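Local coordinates for type IV pilus biogenesis factor PilY1 (Pseudomonas aeruginosa, PDB 3HX6), which primes type IV pilus assembly, stabilises the fibres, takes part in host-cell adhesion and probably regulates twitching motility through calcium binding and release, at residues V459-T464 with T494-A499; F110-V115 with G157-G162; L277-L282 with E379-T384; F195-V200 with I450-A455. The protein carries 3 engineered substitutions. One frame throughout, in Å; residues are numbered along the deposited sequence.

Contact 1 of 4, residues V459-T464 with T494-A499; sequences VVLLQT and TVFDLA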
loop_
_atom_site.group_PDB
_atom_site.type_symbol
_atom_site.label_atom_id
_atom_site.label_comp_id
_atom_site.label_asym_id
_atom_site.label_seq_id
_atom_site.Cartn_x
_atom_site.Cartn_y
_atom_site.Cartn_z
ATOM N N VAL A 459 9.900 -10.644 -12.231
ATOM C CA VAL A 459 9.313 -10.138 -13.468
ATOM C C VAL A 459 9.869 -8.780 -13.870
ATOM O O VAL A 459 10.306 -7.996 -13.029
ATOM C CB VAL A 459 7.770 -9.973 -13.361
ATOM C CG1 VAL A 459 7.144 -11.195 -12.735
ATOM C CG2 VAL A 459 7.431 -8.730 -12.562
ATOM N N VAL A 460 9.860 -8.512 -15.169
ATOM C CA VAL A 460 10.287 -7.215 -15.661
ATOM C C VAL A 460 9.059 -6.682 -16.381
ATOM O O VAL A 460 8.482 -7.356 -17.233
ATOM C CB VAL A 460 11.496 -7.306 -16.618
ATOM C CG1 VAL A 460 11.162 -8.162 -17.829
ATOM C CG2 VAL A 460 11.913 -5.902 -17.033
ATOM N N LEU A 461 8.635 -5.488 -15.995
ATOM C CA LEU A 461 7.457 -4.862 -16.567
ATOM C C LEU A 461 7.890 -3.748 -17.506
ATOM O O LEU A 461 8.723 -2.925 -17.153
ATOM C CB LEU A 461 6.598 -4.301 -15.437
ATOM C CG LEU A 461 6.159 -5.360 -14.422
ATOM C CD1 LEU A 461 5.769 -4.694 -13.114
ATOM C CD2 LEU A 461 5.000 -6.167 -15.000
ATOM N N LEU A 462 7.328 -3.725 -18.706
ATOM C CA LEU A 462 7.693 -2.702 -19.669
ATOM C C LEU A 462 6.514 -2.324 -20.542
ATOM O O LEU A 462 5.543 -3.068 -20.663
ATOM C CB LEU A 462 8.837 -3.192 -20.561
ATOM C CG LEU A 462 8.539 -4.462 -21.367
ATOM C CD1 LEU A 462 9.234 -4.378 -22.708
ATOM C CD2 LEU A 462 8.995 -5.696 -20.601
ATOM N N GLN A 463 6.607 -1.151 -21.149
ATOM C CA GLN A 463 5.563 -0.677 -22.031
ATOM C C GLN A 463 6.214 -0.246 -23.324
ATOM O O GLN A 463 7.175 0.521 -23.326
ATOM C CB GLN A 463 4.827 0.514 -21.423
ATOM C CG GLN A 463 3.697 1.029 -22.297
ATOM C CD GLN A 463 3.184 2.376 -21.834
ATOM O OE1 GLN A 463 3.885 3.388 -21.923
ATOM N NE2 GLN A 463 1.964 2.398 -21.331
ATOM N N THR A 464 5.682 -0.739 -24.425
ATOM C CA THR A 464 6.213 -0.394 -25.724
ATOM C C THR A 464 5.239 0.530 -26.451
ATOM O O THR A 464 4.064 0.635 -26.086
ATOM C CB THR A 464 6.387 -1.637 -26.569
ATOM O OG1 THR A 464 7.088 -1.301 -27.766
ATOM C CG2 THR A 464 5.031 -2.188 -26.931
ATOM N N THR A 494 1.227 -16.534 -13.641
ATOM C CA THR A 494 0.504 -15.439 -14.267
ATOM C C THR A 494 0.932 -14.138 -13.595
ATOM O O THR A 494 1.028 -14.051 -12.368
ATOM C CB THR A 494 -1.041 -15.665 -14.216
ATOM O OG1 THR A 494 -1.688 -14.594 -13.518
ATOM C CG2 THR A 494 -1.357 -16.983 -13.565
ATOM N N VAL A 495 1.224 -13.134 -14.416
ATOM C CA VAL A 495 1.699 -11.852 -13.917
ATOM C C VAL A 495 0.615 -10.809 -13.708
ATOM O O VAL A 495 0.564 -10.166 -12.661
ATOM C CB VAL A 495 2.792 -11.269 -14.874
ATOM C CG1 VAL A 495 2.302 -11.320 -16.311
ATOM C CG2 VAL A 495 3.130 -9.825 -14.492
ATOM N N PHE A 496 -0.255 -10.654 -14.697
ATOM C CA PHE A 496 -1.302 -9.648 -14.628
ATOM C C PHE A 496 -2.685 -10.145 -14.244
ATOM O O PHE A 496 -3.106 -11.228 -14.641
ATOM C CB PHE A 496 -1.443 -8.944 -15.984
ATOM C CG PHE A 496 -0.178 -8.315 -16.485
ATOM C CD1 PHE A 496 0.324 -7.165 -15.894
ATOM C CD2 PHE A 496 0.504 -8.868 -17.564
ATOM C CE1 PHE A 496 1.487 -6.569 -16.368
ATOM C CE2 PHE A 496 1.671 -8.282 -18.049
ATOM C CZ PHE A 496 2.162 -7.126 -17.447
ATOM N N ASP A 497 -3.389 -9.343 -13.460
ATOM C CA ASP A 497 -4.763 -9.676 -13.135
ATOM C C ASP A 497 -5.520 -8.990 -14.262
ATOM O O ASP A 497 -5.888 -7.824 -14.153
ATOM C CB ASP A 497 -5.208 -9.091 -11.795
ATOM C CG ASP A 497 -6.719 -9.141 -11.625
ATOM O OD1 ASP A 497 -7.331 -10.129 -12.090
ATOM O OD2 ASP A 497 -7.297 -8.204 -11.032
ATOM N N LEU A 498 -5.727 -9.708 -15.356
ATOM C CA LEU A 498 -6.426 -9.157 -16.510
ATOM C C LEU A 498 -7.936 -9.230 -16.360
ATOM O O LEU A 498 -8.674 -8.594 -17.111
ATOM C CB LEU A 498 -6.017 -9.920 -17.770
ATOM C CG LEU A 498 -4.525 -9.922 -18.103
ATOM C CD1 LEU A 498 -4.269 -10.842 -19.287
ATOM C CD2 LEU A 498 -4.076 -8.498 -18.418
ATOM N N ALA A 499 -8.387 -10.009 -15.383
ATOM C CA ALA A 499 -9.809 -10.215 -15.152
ATOM C C ALA A 499 -10.457 -9.261 -14.155
ATOM O O ALA A 499 -11.605 -9.466 -13.765
ATOM C CB ALA A 499 -10.034 -11.650 -14.710
#
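Leu461 pushes one methyl, CD2, toward the corner formed by Val495 and Phe496, and this branch alone makes the close approaches between 459-464 and 494-499. The methyl reaches the far end of the phenylalanine ring, 3.8 Å from Phe496 CE1 and almost as near CZ, arriving obliquely. The two long side chains point in opposing directions, Leu461 coming out of its strand and Phe496 out of its loop, so that they overlap near their ends. Val495 supplies the other wall: its CG2 stands 4.1 Å from Leu461 CD2. The same CG2 lies over the middle of the Phe496 ring, 3.9 Å above its plane, so one methyl both covers a ring face and meets the leucine. With CG1 between the backbone N and the carbonyl carbon (chi1 49°), CG2 stands anti to the N of Val495, which aims it at this spot. Strand 459-466 is an inner strand of a mixed sheet, with 454-456 on one flank and 477-483 on the other; the long loop between strands 477-483 and 510-511 folds back so that Val495 and Phe496 reach it. No hydrogen bond joins the two segments, and the three touching residues are all buried. The loop keeps its shape by polar means of its own. Asp497 is the centre of an inverse gamma turn, with a weak bond of 3.1 Å from Leu498 N to Phe496 O, and its carboxylate receives the amides of Gln501 and Gly502. Phe496 also packs on Leu549 of strand 548-550.

Contact 2 of 4, residues F110-V115 with G157-G162; sequences FIPSAV and GSLRAG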
loop_
_atom_site.group_PDB
_atom_site.type_symbol
_atom_site.label_atom_id
_atom_site.label_comp_id
_atom_site.label_asym_id
_atom_site.label_seq_id
_atom_site.Cartn_x
_atom_site.Cartn_y
_atom_site.Cartn_z
ATOM N N PHE A 110 7.191 27.405 -14.363
ATOM C CA PHE A 110 8.587 27.770 -14.525
ATOM C C PHE A 110 8.893 28.040 -15.991
ATOM O O PHE A 110 8.360 27.378 -16.881
ATOM C CB PHE A 110 9.503 26.664 -13.986
ATOM C CG PHE A 110 10.961 26.984 -14.108
ATOM C CD1 PHE A 110 11.738 26.385 -15.092
ATOM C CD2 PHE A 110 11.549 27.922 -13.268
ATOM C CE1 PHE A 110 13.082 26.717 -15.239
ATOM C CE2 PHE A 110 12.888 28.262 -13.406
ATOM C CZ PHE A 110 13.658 27.658 -14.394
ATOM N N ILE A 111 9.750 29.023 -16.238
ATOM C CA ILE A 111 10.117 29.373 -17.598
ATOM C C ILE A 111 11.621 29.547 -17.725
ATOM O O ILE A 111 12.189 30.522 -17.238
ATOM C CB ILE A 111 9.407 30.670 -18.052
ATOM C CG1 ILE A 111 7.893 30.431 -18.101
ATOM C CG2 ILE A 111 9.930 31.107 -19.420
ATOM C CD1 ILE A 111 7.081 31.669 -18.403
ATOM N N PRO A 112 12.286 28.580 -18.374
ATOM C CA PRO A 112 13.734 28.590 -18.588
ATOM C C PRO A 112 14.231 29.892 -19.210
ATOM O O PRO A 112 13.539 30.513 -20.017
ATOM C CB PRO A 112 13.945 27.395 -19.511
ATOM C CG PRO A 112 12.894 26.441 -19.046
ATOM C CD PRO A 112 11.690 27.337 -18.897
ATOM N N SER A 113 15.435 30.300 -18.825
ATOM C CA SER A 113 16.030 31.517 -19.349
ATOM C C SER A 113 16.016 31.467 -20.870
ATOM O O SER A 113 15.832 32.488 -21.533
ATOM C CB SER A 113 17.472 31.658 -18.853
ATOM O OG SER A 113 17.526 31.646 -17.435
ATOM N N ALA A 114 16.207 30.270 -21.417
ATOM C CA ALA A 114 16.220 30.082 -22.861
ATOM C C ALA A 114 14.828 30.278 -23.451
ATOM O O ALA A 114 14.683 30.791 -24.560
ATOM C CB ALA A 114 16.745 28.691 -23.199
ATOM N N VAL A 115 13.806 29.870 -22.707
ATOM C CA VAL A 115 12.428 30.007 -23.162
ATOM C C VAL A 115 11.937 31.431 -22.943
ATOM O O VAL A 115 11.227 31.990 -23.779
ATOM C CB VAL A 115 11.486 29.048 -22.404
ATOM C CG1 VAL A 115 10.050 29.266 -22.854
ATOM C CG2 VAL A 115 11.906 27.609 -22.643
ATOM N N GLY A 157 14.406 19.188 -14.641
ATOM C CA GLY A 157 13.713 19.294 -15.913
ATOM C C GLY A 157 14.679 19.604 -17.033
ATOM O O GLY A 157 15.875 19.739 -16.797
ATOM N N SER A 158 14.178 19.706 -18.259
ATOM C CA SER A 158 15.051 20.023 -19.386
ATOM C C SER A 158 14.264 20.814 -20.419
ATOM O O SER A 158 13.037 20.859 -20.361
ATOM C CB SER A 158 15.601 18.747 -20.026
ATOM O OG SER A 158 14.677 18.196 -20.946
ATOM N N LEU A 159 14.979 21.433 -21.353
ATOM C CA LEU A 159 14.354 22.229 -22.402
ATOM C C LEU A 159 13.699 21.347 -23.463
ATOM O O LEU A 159 13.077 21.850 -24.403
ATOM C CB LEU A 159 15.394 23.140 -23.058
ATOM C CG LEU A 159 16.207 24.016 -22.099
ATOM C CD1 LEU A 159 17.048 25.009 -22.891
ATOM C CD2 LEU A 159 15.264 24.758 -21.159
ATOM N N ARG A 160 13.844 20.032 -23.310
ATOM C CA ARG A 160 13.259 19.083 -24.250
ATOM C C ARG A 160 13.785 19.360 -25.662
ATOM O O ARG A 160 14.993 19.483 -25.863
ATOM C CB ARG A 160 11.735 19.212 -24.222
ATOM C CG ARG A 160 11.111 19.037 -22.841
ATOM C CD ARG A 160 10.748 17.590 -22.586
ATOM N NE ARG A 160 11.797 16.825 -21.934
ATOM C CZ ARG A 160 11.893 15.500 -21.996
ATOM N NH1 ARG A 160 11.007 14.796 -22.692
ATOM N NH2 ARG A 160 12.863 14.876 -21.344
ATOM N N ALA A 161 12.880 19.471 -26.633
ATOM C CA ALA A 161 13.275 19.737 -28.016
ATOM C C ALA A 161 13.472 21.229 -28.268
ATOM O O ALA A 161 13.973 21.628 -29.320
ATOM C CB ALA A 161 12.229 19.181 -28.976
ATOM N N GLY A 162 13.090 22.048 -27.292
ATOM C CA GLY A 162 13.209 23.488 -27.439
ATOM C C GLY A 162 14.625 24.028 -27.412
ATOM O O GLY A 162 14.912 25.060 -28.021
#
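A type II' beta turn, Leu159 to Gly162, leads out of strand 150-158 on the way to strand 165-170, and its first residue, Leu159, packs against Pro112 and Ala114 at the start of helix 113-118. The leucine straddles the helix entrance with both methyls. CD2 lies against the proline ring, 3.4 Å from Pro112 CB and 3.6 Å from Pro112 CG; the first distance is tighter than ordinary van der Waals contact. CD1 meets Ala114 CB at 3.7 Å. With chi1 at -53°, CG of Leu159 stands anti to its carbonyl carbon, which carries the forked end across to the helix, and the leucine and the proline ring overlap side by side, pointing opposite ways. Pro112 occupies the N-cap position, so the leucine covers the point where the chain enters the helix. Behind Leu159 the turn is braced by Gly162 N to Leu159 O at 2.9 Å. Ser158 makes an ST turn, its OG accepting from Arg160 N at 3.1 Å and, weakly, from Arg160 NE. The guanidinium of Arg160 reaches on to the carbonyls of Val136 and Phe195. Pro112 also rests on Phe167 of strand 165-170. The contact thus joins the helix that follows strand 108-110, the outer strand of one four-stranded sheet of the propeller, to the strand 150-158 end of the next.

Contact 3 of 4, residues L277-L282 with E379-T384; sequences LWRFDL and EAAGST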
loop_
_atom_site.group_PDB
_atom_site.type_symbol
_atom_site.label_atom_id
_atom_site.label_comp_id
_atom_site.label_asym_id
_atom_site.label_seq_id
_atom_site.Cartn_x
_atom_site.Cartn_y
_atom_site.Cartn_z
ATOM N N LEU A 277 25.346 -0.304 -25.109
ATOM C CA LEU A 277 24.878 -0.295 -23.726
ATOM C C LEU A 277 26.157 -0.134 -22.909
ATOM O O LEU A 277 26.962 -1.064 -22.794
ATOM C CB LEU A 277 24.170 -1.610 -23.376
ATOM C CG LEU A 277 23.337 -1.680 -22.083
ATOM C CD1 LEU A 277 24.225 -1.454 -20.867
ATOM C CD2 LEU A 277 22.216 -0.651 -22.133
ATOM N N TRP A 278 26.349 1.053 -22.352
ATOM C CA TRP A 278 27.554 1.336 -21.586
ATOM C C TRP A 278 27.409 1.150 -20.089
ATOM O O TRP A 278 26.321 1.291 -19.545
ATOM C CB TRP A 278 27.996 2.786 -21.812
ATOM C CG TRP A 278 28.192 3.165 -23.237
ATOM C CD1 TRP A 278 27.303 3.812 -24.047
ATOM C CD2 TRP A 278 29.351 2.905 -24.034
ATOM N NE1 TRP A 278 27.841 3.976 -25.307
ATOM C CE2 TRP A 278 29.097 3.426 -25.326
ATOM C CE3 TRP A 278 30.584 2.282 -23.781
ATOM C CZ2 TRP A 278 30.031 3.342 -26.366
ATOM C CZ3 TRP A 278 31.518 2.199 -24.818
ATOM C CH2 TRP A 278 31.234 2.729 -26.095
ATOM N N ARG A 279 28.513 0.808 -19.432
ATOM C CA ARG A 279 28.510 0.732 -17.983
ATOM C C ARG A 279 29.617 1.685 -17.565
ATOM O O ARG A 279 30.622 1.841 -18.272
ATOM C CB ARG A 279 28.815 -0.659 -17.433
ATOM C CG ARG A 279 28.424 -0.744 -15.948
ATOM C CD ARG A 279 28.886 -2.023 -15.269
ATOM N NE ARG A 279 30.312 -2.001 -14.965
ATOM C CZ ARG A 279 30.960 -3.009 -14.390
ATOM N NH1 ARG A 279 30.306 -4.118 -14.061
ATOM N NH2 ARG A 279 32.256 -2.908 -14.132
ATOM N N PHE A 280 29.422 2.329 -16.424
ATOM C CA PHE A 280 30.384 3.275 -15.898
ATOM C C PHE A 280 30.662 2.867 -14.462
ATOM O O PHE A 280 29.741 2.517 -13.729
ATOM C CB PHE A 280 29.793 4.689 -15.921
ATOM C CG PHE A 280 29.365 5.154 -17.295
ATOM C CD1 PHE A 280 30.209 5.935 -18.074
ATOM C CD2 PHE A 280 28.113 4.803 -17.806
ATOM C CE1 PHE A 280 29.818 6.367 -19.348
ATOM C CE2 PHE A 280 27.708 5.225 -19.078
ATOM C CZ PHE A 280 28.565 6.011 -19.851
ATOM N N ASP A 281 31.933 2.883 -14.077
ATOM C CA ASP A 281 32.322 2.545 -12.718
ATOM C C ASP A 281 32.268 3.844 -11.933
ATOM O O ASP A 281 32.986 4.794 -12.254
ATOM C CB ASP A 281 33.753 2.002 -12.674
ATOM C CG ASP A 281 33.883 0.612 -13.285
ATOM O OD1 ASP A 281 35.031 0.129 -13.400
ATOM O OD2 ASP A 281 32.853 0.004 -13.646
ATOM N N LEU A 282 31.412 3.894 -10.918
ATOM C CA LEU A 282 31.303 5.091 -10.103
ATOM C C LEU A 282 31.924 4.811 -8.740
ATOM O O LEU A 282 31.379 5.186 -7.706
ATOM C CB LEU A 282 29.835 5.526 -9.958
ATOM C CG LEU A 282 29.084 5.785 -11.277
ATOM C CD1 LEU A 282 27.685 6.349 -10.980
ATOM C CD2 LEU A 282 29.881 6.758 -12.159
ATOM N N GLU A 379 35.093 -5.823 -9.307
ATOM C CA GLU A 379 36.316 -6.285 -9.957
ATOM C C GLU A 379 36.807 -5.182 -10.892
ATOM O O GLU A 379 36.024 -4.332 -11.320
ATOM C CB GLU A 379 36.053 -7.558 -10.776
ATOM C CG GLU A 379 35.382 -8.678 -9.995
ATOM C CD GLU A 379 33.871 -8.668 -10.125
ATOM O OE1 GLU A 379 33.287 -7.580 -10.312
ATOM O OE2 GLU A 379 33.263 -9.754 -10.023
ATOM N N ALA A 380 38.099 -5.192 -11.211
ATOM C CA ALA A 380 38.660 -4.190 -12.107
ATOM C C ALA A 380 37.877 -4.172 -13.419
ATOM O O ALA A 380 37.643 -3.112 -13.993
ATOM C CB ALA A 380 40.138 -4.487 -12.377
ATOM N N ALA A 381 37.481 -5.351 -13.892
ATOM C CA ALA A 381 36.718 -5.466 -15.130
ATOM C C ALA A 381 37.338 -4.621 -16.237
ATOM O O ALA A 381 36.694 -3.714 -16.768
ATOM C CB ALA A 381 35.270 -5.030 -14.896
ATOM N N GLY A 382 38.584 -4.928 -16.584
ATOM C CA GLY A 382 39.277 -4.182 -17.619
ATOM C C GLY A 382 38.657 -4.378 -18.986
ATOM O O GLY A 382 38.924 -3.620 -19.921
ATOM N N SER A 383 37.825 -5.405 -19.103
ATOM C CA SER A 383 37.152 -5.697 -20.359
ATOM C C SER A 383 35.896 -6.495 -20.068
ATOM O O SER A 383 35.567 -6.770 -18.912
ATOM C CB SER A 383 38.071 -6.502 -21.283
ATOM O OG SER A 383 38.484 -7.701 -20.651
ATOM N N THR A 384 35.193 -6.865 -21.127
ATOM C CA THR A 384 33.973 -7.639 -20.979
ATOM C C THR A 384 33.757 -8.430 -22.265
ATOM O O THR A 384 34.169 -8.004 -23.349
ATOM C CB THR A 384 32.764 -6.707 -20.708
ATOM O OG1 THR A 384 31.615 -7.489 -20.371
ATOM C CG2 THR A 384 32.458 -5.859 -21.932
HETATM O O HOH W 1 33.210 -4.341 -11.639
HETATM O O HOH W 2 35.727 -1.349 -15.423
HETATM O O HOH W 3 36.086 -1.420 -11.402
#
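Arg279 reaches from strand 276-281 to Ala381 in the loop 379-384. From CB the chain sets out toward the loop, CG anti to the backbone N (chi1 -165°), and its side chain packs beside Tyr269 and Phe310. A bend at chi3 (76°) then swings the guanidinium round. NE donates to Ser309 OG, NH1 to Gln375 O, and NH1 also forms a salt bridge with Asp373. NH2 bridges to Asp281 OD2 at 3.0 Å, meeting its syn side with an N-H...O angle of 137°, a bent bond. The same NH2 lies 3.8 Å from Ala381 CB, an oblique approach, and donates to a water 3.0 Å away that in turn donates a hydrogen bond to Glu379 O at 2.8 Å. The guanidinium also makes a cation-pi contact with Tyr267. Several partners therefore fix its rotation, and the carboxylates of Asp281 and Asp373 probably balance its charge. Asp281 OD2 additionally bonds to Ser309, while OD1 has two waters, at 2.6 and 2.7 Å, that lie near Ala381 O and Glu379 O respectively. With no direct hydrogen bond between the segments, water carries the polar link. Strand 276-281 runs between 267-272 and 307-317 in a four-stranded antiparallel sheet, a propeller blade whose loop 258-266 binds calcium about 12 Å from the Asp281 side chain; the loop 379-384, between strands 367-373 and 392-405, also rests Ala381 and Thr384 on Phe310 of strand 307-317.

Contact 4 of 4, residues F195-V200 with I450-A455; sequences FPKPTV and IEDMIA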
loop_
_atom_site.group_PDB
_atom_site.type_symbol
_atom_site.label_atom_id
_atom_site.label_comp_id
_atom_site.label_asym_id
_atom_site.label_seq_id
_atom_site.Cartn_x
_atom_site.Cartn_y
_atom_site.Cartn_z
ATOM N N PHE A 195 16.465 14.695 -23.641
ATOM C CA PHE A 195 15.338 13.785 -23.573
ATOM C C PHE A 195 15.600 12.711 -22.514
ATOM O O PHE A 195 14.664 12.177 -21.923
ATOM C CB PHE A 195 15.122 13.128 -24.936
ATOM C CG PHE A 195 14.562 14.058 -25.968
ATOM C CD1 PHE A 195 13.188 14.272 -26.053
ATOM C CD2 PHE A 195 15.401 14.727 -26.851
ATOM C CE1 PHE A 195 12.660 15.138 -27.003
ATOM C CE2 PHE A 195 14.880 15.599 -27.805
ATOM C CZ PHE A 195 13.508 15.801 -27.880
ATOM N N PRO A 196 16.881 12.376 -22.261
ATOM C CA PRO A 196 17.148 11.350 -21.251
ATOM C C PRO A 196 16.572 11.715 -19.891
ATOM O O PRO A 196 16.549 12.880 -19.516
ATOM C CB PRO A 196 18.675 11.288 -21.215
ATOM C CG PRO A 196 19.060 11.644 -22.613
ATOM C CD PRO A 196 18.139 12.810 -22.897
ATOM N N LYS A 197 16.101 10.711 -19.165
ATOM C CA LYS A 197 15.561 10.923 -17.833
ATOM C C LYS A 197 16.719 10.809 -16.851
ATOM O O LYS A 197 17.384 9.776 -16.768
ATOM C CB LYS A 197 14.510 9.867 -17.497
ATOM C CG LYS A 197 13.232 9.983 -18.307
ATOM C CD LYS A 197 12.140 9.092 -17.727
ATOM C CE LYS A 197 10.829 9.288 -18.469
ATOM N NZ LYS A 197 9.671 8.742 -17.701
ATOM N N PRO A 198 16.980 11.874 -16.093
ATOM C CA PRO A 198 18.085 11.809 -15.141
ATOM C C PRO A 198 17.737 11.025 -13.888
ATOM O O PRO A 198 16.560 10.810 -13.574
ATOM C CB PRO A 198 18.355 13.279 -14.838
ATOM C CG PRO A 198 16.979 13.868 -14.884
ATOM C CD PRO A 198 16.366 13.214 -16.107
ATOM N N THR A 199 18.772 10.582 -13.188
ATOM C CA THR A 199 18.604 9.877 -11.928
ATOM C C THR A 199 19.275 10.778 -10.902
ATOM O O THR A 199 20.305 11.393 -11.183
ATOM C CB THR A 199 19.303 8.493 -11.919
ATOM O OG1 THR A 199 18.529 7.553 -12.676
ATOM C CG2 THR A 199 19.445 7.970 -10.486
ATOM N N VAL A 200 18.671 10.881 -9.729
ATOM C CA VAL A 200 19.229 11.687 -8.659
ATOM C C VAL A 200 19.735 10.682 -7.646
ATOM O O VAL A 200 18.967 9.868 -7.141
ATOM C CB VAL A 200 18.166 12.576 -8.017
ATOM C CG1 VAL A 200 18.769 13.328 -6.833
ATOM C CG2 VAL A 200 17.630 13.555 -9.056
ATOM N N ILE A 450 10.603 3.102 -25.473
ATOM C CA ILE A 450 11.180 4.409 -25.183
ATOM C C ILE A 450 10.999 4.776 -23.705
ATOM O O ILE A 450 11.697 5.643 -23.195
ATOM C CB ILE A 450 10.618 5.558 -26.089
ATOM C CG1 ILE A 450 9.237 6.002 -25.621
ATOM C CG2 ILE A 450 10.610 5.116 -27.553
ATOM C CD1 ILE A 450 8.135 5.063 -25.958
ATOM N N GLU A 451 10.082 4.093 -23.023
ATOM C CA GLU A 451 9.807 4.343 -21.599
ATOM C C GLU A 451 10.585 3.388 -20.698
ATOM O O GLU A 451 10.831 2.236 -21.067
ATOM C CB GLU A 451 8.313 4.172 -21.304
ATOM C CG GLU A 451 7.405 5.154 -22.029
ATOM C CD GLU A 451 7.595 6.574 -21.544
ATOM O OE1 GLU A 451 7.431 6.803 -20.327
ATOM O OE2 GLU A 451 7.906 7.458 -22.371
ATOM N N ASP A 452 10.960 3.861 -19.511
ATOM C CA ASP A 452 11.695 3.027 -18.572
ATOM C C ASP A 452 10.862 1.824 -18.143
ATOM O O ASP A 452 9.631 1.848 -18.196
ATOM C CB ASP A 452 12.113 3.835 -17.344
ATOM C CG ASP A 452 13.183 4.862 -17.663
ATOM O OD1 ASP A 452 13.561 5.000 -18.853
ATOM O OD2 ASP A 452 13.652 5.533 -16.718
ATOM N N MET A 453 11.552 0.775 -17.715
ATOM C CA MET A 453 10.905 -0.453 -17.304
ATOM C C MET A 453 10.952 -0.630 -15.795
ATOM O O MET A 453 11.644 0.107 -15.092
ATOM C CB MET A 453 11.588 -1.638 -17.978
ATOM C CG MET A 453 11.767 -1.467 -19.477
ATOM S SD MET A 453 12.585 -2.902 -20.200
ATOM C CE MET A 453 14.297 -2.390 -20.133
ATOM N N ILE A 454 10.221 -1.625 -15.307
ATOM C CA ILE A 454 10.166 -1.905 -13.878
ATOM C C ILE A 454 10.444 -3.372 -13.604
ATOM O O ILE A 454 9.687 -4.247 -14.027
ATOM C CB ILE A 454 8.774 -1.567 -13.303
ATOM C CG1 ILE A 454 8.433 -0.106 -13.605
ATOM C CG2 ILE A 454 8.752 -1.831 -11.796
ATOM C CD1 ILE A 454 6.934 0.207 -13.504
ATOM N N ALA A 455 11.531 -3.636 -12.895
ATOM C CA ALA A 455 11.898 -4.998 -12.547
ATOM C C ALA A 455 11.554 -5.197 -11.077
ATOM O O ALA A 455 12.032 -4.459 -10.218
ATOM C CB ALA A 455 13.393 -5.219 -12.781
HETATM O O HOH W 4 9.933 6.305 -18.637
#
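Lys197 stretches its methylenes alongside Asp452 and ends beside Glu451, bridging the 195-200 and 450-455 segments. The closer-fitting part is its shaft: CD lies 4.0 Å from Asp452 OD2, lysine and aspartate lying head to tail. Asp452 OD1 accepts from the backbone N of Ala331, in the loop before strand 333-336, which holds the carboxylate in place. The tip is looser. With the chain extended beyond CG, Lys197 NZ comes no nearer than 4.0 Å to Glu451 OE1, a long salt bridge, and stays 5.2 Å from Asp452 OD2. Glu451 bends at chi2 (-67°), which brings its carboxylate back toward the lysine although CB points away from it. A water fills the gap: it accepts from Lys197 NZ at 2.6 Å and from Asp452 N at 2.8 Å, and donates to Glu451 OE1 at 3.1 Å. Three groups are thereby tied by one molecule, and the amide of Asp452 finds its partner there. Lys197 N donates to Ser253 OG. The contact lies near the middle of the chain, between strand 199-202, outermost in its four-stranded sheet, and strand 454-456, outermost in the ten-stranded mixed sheet. One lysine faces two acids mainly across a water and at long range, so the attraction is probably softened, and the water, rather than direct ion pairing, carries the closest polar link.

In the fold
Contacts 1, 2 and 3 are buried, whereas contact 4 is a surface contact only about 3 Å from the centre of the chain. Contact 1 is wholly apolar. Contact 2 joins its two segments by apolar groups too, though it includes an exposed alanine and polar bracing within its turn. Contacts 3 and 4 are polar and use waters: in contact 3 the ion pair lies within one segment and waters cross the gap, while in contact 4 a long ion pair itself crosses it. Contacts 1 and 4 share one sheet: strands 454-456 and 459-466 are neighbours in it, and Leu461 N probably bonds to Ile454 O. Contacts 2 and 4 meet where Arg160 probably bonds to Phe195 O. Contact 3 touches none of the others.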